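Local coordinates for protein triacylglycerol lipase (Clostridium botulinum, PDB 5AH1) that hydrolyses ester bonds as an alpha/beta-hydrolase lipase, and belongs to the clostridial esterases that break down synthetic polyesters, at residues 97-102 with 179-184; 118-123 with 164-169. One frame throughout, in Å; residues are numbered along the deposited sequence.

Contact 1: residues 97-102 with 179-184; sequences YKYWGG and IGHSMG
The ring of Tyr-99 meets that of His-181 rim to rim: their centroids lie 5.6 Å apart with the planes at 61°, and neither covers the face of the other. At the edge of the imidazole, in its plane, sits the phenol oxygen, with Tyr-99 OH 2.6 Å from His-181 ND1 in a short hydrogen bond. Tyr-99 CG stands anti to the backbone N (chi1 -172°), which carries the phenol out of the loop to the imidazole.

One face of the Trp-100 indole is covered by its neighbour, Tyr-99 CD1, offset toward the rim. The far corner of the six-membered ring reaches the strand end obliquely, Trp-100 CH2 lying 3.6 Å from His-181 CB. Trp-100 CH2 also lies 4.2 Å from Ile-179 CG2, so apolar packing flanks the polar bond.

Past the histidine, the chain turns from strand into helix at Ser-182, whose phi of 60° fits the strained turn of a nucleophile elbow, GxSxG from Gly-180 to Gly-184. Ser-182 is thus probably the nucleophile, and its side chain also touches His-426.

The imidazole of His-181 is held at both nitrogens, ND1 by Tyr-99 and NE2 by His-426 O. Such anchoring implies a fixed ring orientation for the residue immediately before the likely nucleophile.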
loop_
_atom_site.group_PDB
_atom_site.type_symbol
_atom_site.label_atom_id
_atom_site.label_comp_id
_atom_site.label_asym_id
_atom_site.label_seq_id
_atom_site.Cartn_x
_atom_site.Cartn_y
_atom_site.Cartn_z
ATOM N N TYR A 97 1.487 8.143 -16.243
ATOM C CA TYR A 97 2.377 8.192 -15.094
ATOM C C TYR A 97 2.065 6.996 -14.214
ATOM O O TYR A 97 0.926 6.836 -13.788
ATOM C CB TYR A 97 2.177 9.478 -14.293
ATOM C CG TYR A 97 3.287 9.713 -13.294
ATOM C CD1 TYR A 97 4.434 10.398 -13.659
ATOM C CD2 TYR A 97 3.200 9.232 -11.995
ATOM C CE1 TYR A 97 5.457 10.599 -12.757
ATOM C CE2 TYR A 97 4.227 9.422 -11.096
ATOM C CZ TYR A 97 5.348 10.115 -11.479
ATOM O OH TYR A 97 6.385 10.310 -10.599
ATOM N N LYS A 98 3.066 6.161 -13.945
ATOM C CA LYS A 98 2.846 4.894 -13.241
ATOM C C LYS A 98 3.023 5.004 -11.730
ATOM O O LYS A 98 3.957 5.645 -11.252
ATOM C CB LYS A 98 3.813 3.821 -13.768
ATOM C CG LYS A 98 3.591 3.471 -15.225
ATOM C CD LYS A 98 2.346 2.601 -15.434
ATOM C CE LYS A 98 2.059 2.351 -16.920
ATOM N NZ LYS A 98 1.553 3.569 -17.590
ATOM N N TYR A 99 2.148 4.349 -10.978
ATOM C CA TYR A 99 2.359 4.237 -9.543
ATOM C C TYR A 99 3.719 3.567 -9.302
ATOM O O TYR A 99 4.521 4.016 -8.479
ATOM C CB TYR A 99 1.257 3.430 -8.878
ATOM C CG TYR A 99 1.338 3.448 -7.367
ATOM C CD1 TYR A 99 2.119 2.527 -6.680
ATOM C CD2 TYR A 99 0.639 4.388 -6.625
ATOM C CE1 TYR A 99 2.180 2.526 -5.292
ATOM C CE2 TYR A 99 0.700 4.408 -5.260
ATOM C CZ TYR A 99 1.476 3.485 -4.587
ATOM O OH TYR A 99 1.480 3.511 -3.206
ATOM N N TRP A 100 3.959 2.486 -10.040
ATOM C CA TRP A 100 5.172 1.711 -9.889
ATOM C C TRP A 100 6.231 2.194 -10.868
ATOM O O TRP A 100 6.369 1.669 -11.975
ATOM C CB TRP A 100 4.867 0.223 -10.070
ATOM C CG TRP A 100 4.016 -0.313 -8.938
ATOM C CD1 TRP A 100 2.653 -0.476 -8.939
ATOM C CD2 TRP A 100 4.465 -0.719 -7.636
ATOM N NE1 TRP A 100 2.237 -0.974 -7.722
ATOM C CE2 TRP A 100 3.331 -1.129 -6.905
ATOM C CE3 TRP A 100 5.721 -0.786 -7.026
ATOM C CZ2 TRP A 100 3.422 -1.609 -5.607
ATOM C CZ3 TRP A 100 5.816 -1.278 -5.746
ATOM C CH2 TRP A 100 4.675 -1.670 -5.042
ATOM N N GLY A 101 6.949 3.230 -10.443
ATOM C CA GLY A 101 8.115 3.740 -11.140
ATOM C C GLY A 101 7.967 5.143 -11.691
ATOM O O GLY A 101 8.945 5.765 -12.086
ATOM N N GLY A 102 6.740 5.649 -11.756
ATOM C CA GLY A 102 6.530 6.989 -12.275
ATOM C C GLY A 102 6.719 7.083 -13.775
ATOM O O GLY A 102 5.927 6.533 -14.545
ATOM N N ILE A 179 3.565 -7.964 -3.809
ATOM C CA ILE A 179 4.332 -6.827 -3.319
ATOM C C ILE A 179 3.403 -5.635 -3.205
ATOM O O ILE A 179 2.795 -5.236 -4.197
ATOM C CB ILE A 179 5.531 -6.484 -4.251
ATOM C CG1 ILE A 179 6.467 -7.688 -4.413
ATOM C CG2 ILE A 179 6.288 -5.281 -3.721
ATOM C CD1 ILE A 179 7.689 -7.466 -5.307
ATOM N N GLY A 180 3.323 -5.074 -2.005
ATOM C CA GLY A 180 2.398 -3.993 -1.736
ATOM C C GLY A 180 3.074 -2.808 -1.094
ATOM O O GLY A 180 3.748 -2.946 -0.084
ATOM N N HIS A 181 2.866 -1.629 -1.674
ATOM C CA HIS A 181 3.437 -0.390 -1.150
ATOM C C HIS A 181 2.382 0.338 -0.342
ATOM O O HIS A 181 1.206 0.362 -0.718
ATOM C CB HIS A 181 3.936 0.489 -2.292
ATOM C CG HIS A 181 4.444 1.825 -1.854
ATOM N ND1 HIS A 181 3.743 2.998 -2.068
ATOM C CD2 HIS A 181 5.551 2.171 -1.156
ATOM C CE1 HIS A 181 4.434 4.011 -1.578
ATOM N NE2 HIS A 181 5.530 3.534 -1.011
ATOM N N SER A 182 2.788 0.986 0.742
ATOM C CA SER A 182 1.847 1.812 1.491
ATOM C C SER A 182 0.723 0.884 1.950
ATOM O O SER A 182 0.968 -0.247 2.365
ATOM C CB SER A 182 1.364 2.994 0.604
ATOM O OG SER A 182 0.140 3.563 1.048
ATOM N N MET A 183 -0.507 1.367 1.876
ATOM C CA MET A 183 -1.686 0.580 2.197
ATOM C C MET A 183 -1.772 -0.748 1.423
ATOM O O MET A 183 -2.425 -1.699 1.872
ATOM C CB MET A 183 -2.934 1.407 1.908
ATOM C CG MET A 183 -4.192 0.864 2.532
ATOM S SD MET A 183 -5.611 1.851 2.027
ATOM C CE MET A 183 -6.840 1.045 3.040
ATOM N N GLY A 184 -1.112 -0.828 0.271
ATOM C CA GLY A 184 -1.048 -2.070 -0.485
ATOM C C GLY A 184 -0.527 -3.246 0.342
ATOM O O GLY A 184 -0.992 -4.357 0.166
#

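Contact 2: residues 118-123 with 164-169; sequences YTATVG and PGIYKN
Tyr-118 lies against Ile-166 and Tyr-167 along the whole length of its side chain. At the root, Tyr-118 CB is 3.6 Å from Ile-166 CD1, an apolar contact of the Ile-166 conformer described here, one of two. CG stands beside the backbone N and anti to the carbonyl carbon (chi1 -54°), which sends the ring alongside the 164-169 loop. CD1 and CE1 then pass the backbone carbonyl of Ile-166: its oxygen lies over one face, offset toward the rim, with Tyr-118 CE1 3.6 Å from Ile-166 O. Farther round the ring, Tyr-118 CE2 approaches Tyr-167 CD1 at 3.7 Å. These two rings meet obliquely, planes at 41° and centroids 5.6 Å apart, although the side chains themselves cross at about a right angle. CZ is near both Ile-166 O and Tyr-167 CD1. At the tip, the hydroxyl also nears Tyr-167 CD1 but has its main partner in Glu-116 OE2. A water also donates to it weakly, and the same water donates to Ile-166 O at 2.8 Å, giving that carbonyl a polar partner.

In the same conformer, Ile-166 CD1 also lies 3.6 Å from Thr-119 O. No direct hydrogen bond joins the two segments; the contact rests on packing, including the carbonyl over the ring.

Strand 117-120 is an outermost strand of the parallel sheet, bonded through its backbone to strand 80-83. Helix 128-140 borders the contact through Tyr-138, which touches Ala-120 and Ile-166, while backbone bonds to Tyr-138 and Ile-139 fasten the 164-169 loop to the C-terminal end of that helix.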
loop_
_atom_site.group_PDB
_atom_site.type_symbol
_atom_site.label_atom_id
_atom_site.label_comp_id
_atom_site.label_asym_id
_atom_site.label_seq_id
_atom_site.Cartn_x
_atom_site.Cartn_y
_atom_site.Cartn_z
ATOM N N TYR A 118 2.969 -8.550 -12.992
ATOM C CA TYR A 118 1.686 -7.907 -13.267
ATOM C C TYR A 118 1.419 -6.821 -12.251
ATOM O O TYR A 118 2.010 -6.791 -11.162
ATOM C CB TYR A 118 0.558 -8.940 -13.198
ATOM C CG TYR A 118 0.800 -10.114 -14.091
ATOM C CD1 TYR A 118 0.457 -10.042 -15.424
ATOM C CD2 TYR A 118 1.414 -11.267 -13.631
ATOM C CE1 TYR A 118 0.694 -11.079 -16.279
ATOM C CE2 TYR A 118 1.658 -12.335 -14.496
ATOM C CZ TYR A 118 1.301 -12.230 -15.822
ATOM O OH TYR A 118 1.536 -13.266 -16.715
ATOM N N THR A 119 0.491 -5.947 -12.607
ATOM C CA THR A 119 0.076 -4.855 -11.742
ATOM C C THR A 119 -1.420 -4.981 -11.491
ATOM O O THR A 119 -2.200 -5.112 -12.432
ATOM C CB THR A 119 0.364 -3.494 -12.397
ATOM O OG1 THR A 119 1.773 -3.367 -12.623
ATOM C CG2 THR A 119 -0.078 -2.343 -11.509
ATOM N N ALA A 120 -1.809 -4.981 -10.223
ATOM C CA ALA A 120 -3.224 -4.976 -9.860
ATOM C C ALA A 120 -3.638 -3.591 -9.410
ATOM O O ALA A 120 -2.858 -2.877 -8.780
ATOM C CB ALA A 120 -3.501 -5.988 -8.779
ATOM N N THR A 121 -4.888 -3.237 -9.685
ATOM C CA THR A 121 -5.405 -1.926 -9.326
ATOM C C THR A 121 -6.696 -2.099 -8.536
ATOM O O THR A 121 -7.588 -2.843 -8.958
ATOM C CB THR A 121 -5.567 -1.063 -10.575
ATOM O OG1 THR A 121 -4.252 -0.902 -11.142
ATOM C CG2 THR A 121 -6.167 0.290 -10.240
ATOM N N VAL A 122 -6.763 -1.448 -7.377
ATOM C CA VAL A 122 -7.883 -1.554 -6.458
ATOM C C VAL A 122 -8.334 -0.155 -6.013
ATOM O O VAL A 122 -7.753 0.843 -6.437
ATOM C CB VAL A 122 -7.516 -2.453 -5.250
ATOM C CG1 VAL A 122 -7.137 -3.865 -5.730
ATOM C CG2 VAL A 122 -6.383 -1.845 -4.418
ATOM N N GLY A 123 -9.375 -0.066 -5.179
ATOM C CA GLY A 123 -9.915 1.225 -4.817
ATOM C C GLY A 123 -8.875 2.076 -4.100
ATOM O O GLY A 123 -8.253 1.608 -3.129
ATOM N N PRO A 164 -11.192 -8.342 -16.153
ATOM C CA PRO A 164 -10.878 -9.501 -17.001
ATOM C C PRO A 164 -10.027 -10.586 -16.314
ATOM O O PRO A 164 -10.171 -11.766 -16.635
ATOM C CB PRO A 164 -10.143 -8.872 -18.196
ATOM C CG PRO A 164 -9.561 -7.606 -17.661
ATOM C CD PRO A 164 -10.553 -7.108 -16.639
ATOM N N GLY A 165 -9.172 -10.196 -15.377
ATOM C CA GLY A 165 -8.279 -11.138 -14.718
ATOM C C GLY A 165 -6.897 -11.064 -15.319
ATOM O O GLY A 165 -6.753 -11.242 -16.530
ATOM N N ILE A 166 -5.886 -10.781 -14.502
ATOM C CA ILE A 166 -4.506 -10.678 -15.000
ATOM C C ILE A 166 -3.677 -11.935 -14.772
ATOM O O ILE A 166 -2.621 -12.089 -15.373
ATOM C CB ILE A 166 -3.726 -9.496 -14.386
ATOM C CG1 ILE A 166 -3.795 -9.557 -12.856
ATOM C CG2 ILE A 166 -4.240 -8.177 -14.958
ATOM C CD1 ILE A 166 -2.881 -8.610 -12.139
ATOM N N TYR A 167 -4.139 -12.836 -13.909
ATOM C CA TYR A 167 -3.419 -14.103 -13.715
ATOM C C TYR A 167 -4.440 -15.181 -13.402
ATOM O O TYR A 167 -4.521 -15.697 -12.288
ATOM C CB TYR A 167 -2.316 -14.003 -12.649
ATOM C CG TYR A 167 -1.293 -15.120 -12.718
ATOM C CD1 TYR A 167 -0.471 -15.279 -13.838
ATOM C CD2 TYR A 167 -1.134 -16.008 -11.659
ATOM C CE1 TYR A 167 0.459 -16.298 -13.900
ATOM C CE2 TYR A 167 -0.197 -17.032 -11.717
ATOM C CZ TYR A 167 0.595 -17.177 -12.846
ATOM O OH TYR A 167 1.536 -18.183 -12.917
ATOM N N LYS A 168 -5.223 -15.512 -14.423
ATOM C CA LYS A 168 -6.439 -16.283 -14.237
ATOM C C LYS A 168 -6.199 -17.714 -13.777
ATOM O O LYS A 168 -7.099 -18.332 -13.204
ATOM C CB LYS A 168 -7.259 -16.288 -15.526
ATOM C CG LYS A 168 -7.880 -14.940 -15.876
ATOM C CD LYS A 168 -8.838 -15.063 -17.075
ATOM C CE LYS A 168 -8.213 -14.553 -18.360
ATOM N NZ LYS A 168 -7.980 -13.075 -18.342
ATOM N N ASN A 169 -4.986 -18.216 -14.013
ATOM C CA ASN A 169 -4.633 -19.600 -13.706
ATOM C C ASN A 169 -4.053 -19.790 -12.300
ATOM O O ASN A 169 -3.608 -20.885 -11.948
ATOM C CB ASN A 169 -3.658 -20.142 -14.763
ATOM C CG ASN A 169 -2.383 -19.305 -14.885
ATOM O OD1 ASN A 169 -2.402 -18.075 -14.733
ATOM N ND2 ASN A 169 -1.267 -19.974 -15.181
HETATM O O HOH W 1 -1.760 -13.982 -17.216
#

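In the fold
After two N-terminal helices the chain forms strand 80-83 and then the loop 97-102, which opens contact 1. Helix 106-112 leads to strand 117-120, where contact 2 begins. Contact 2 closes after helix 128-140 and the antiparallel strand pair 142-145 and 159-163, with helix 148-154 between them, when 164-169 returns to the sheet edge. Strand 176-181 follows and closes contact 1, so the shorter loop of 118-123 with 164-169 lies wholly within the longer one. Contact 1 ties the loop to the inner strand carrying the probable nucleophile elbow; contact 2 joins the edge strand to a surface loop. Their centres are about 14 Å apart, yet they touch, Trp-100 CD1 lying 4.2 Å from Thr-119 CG2.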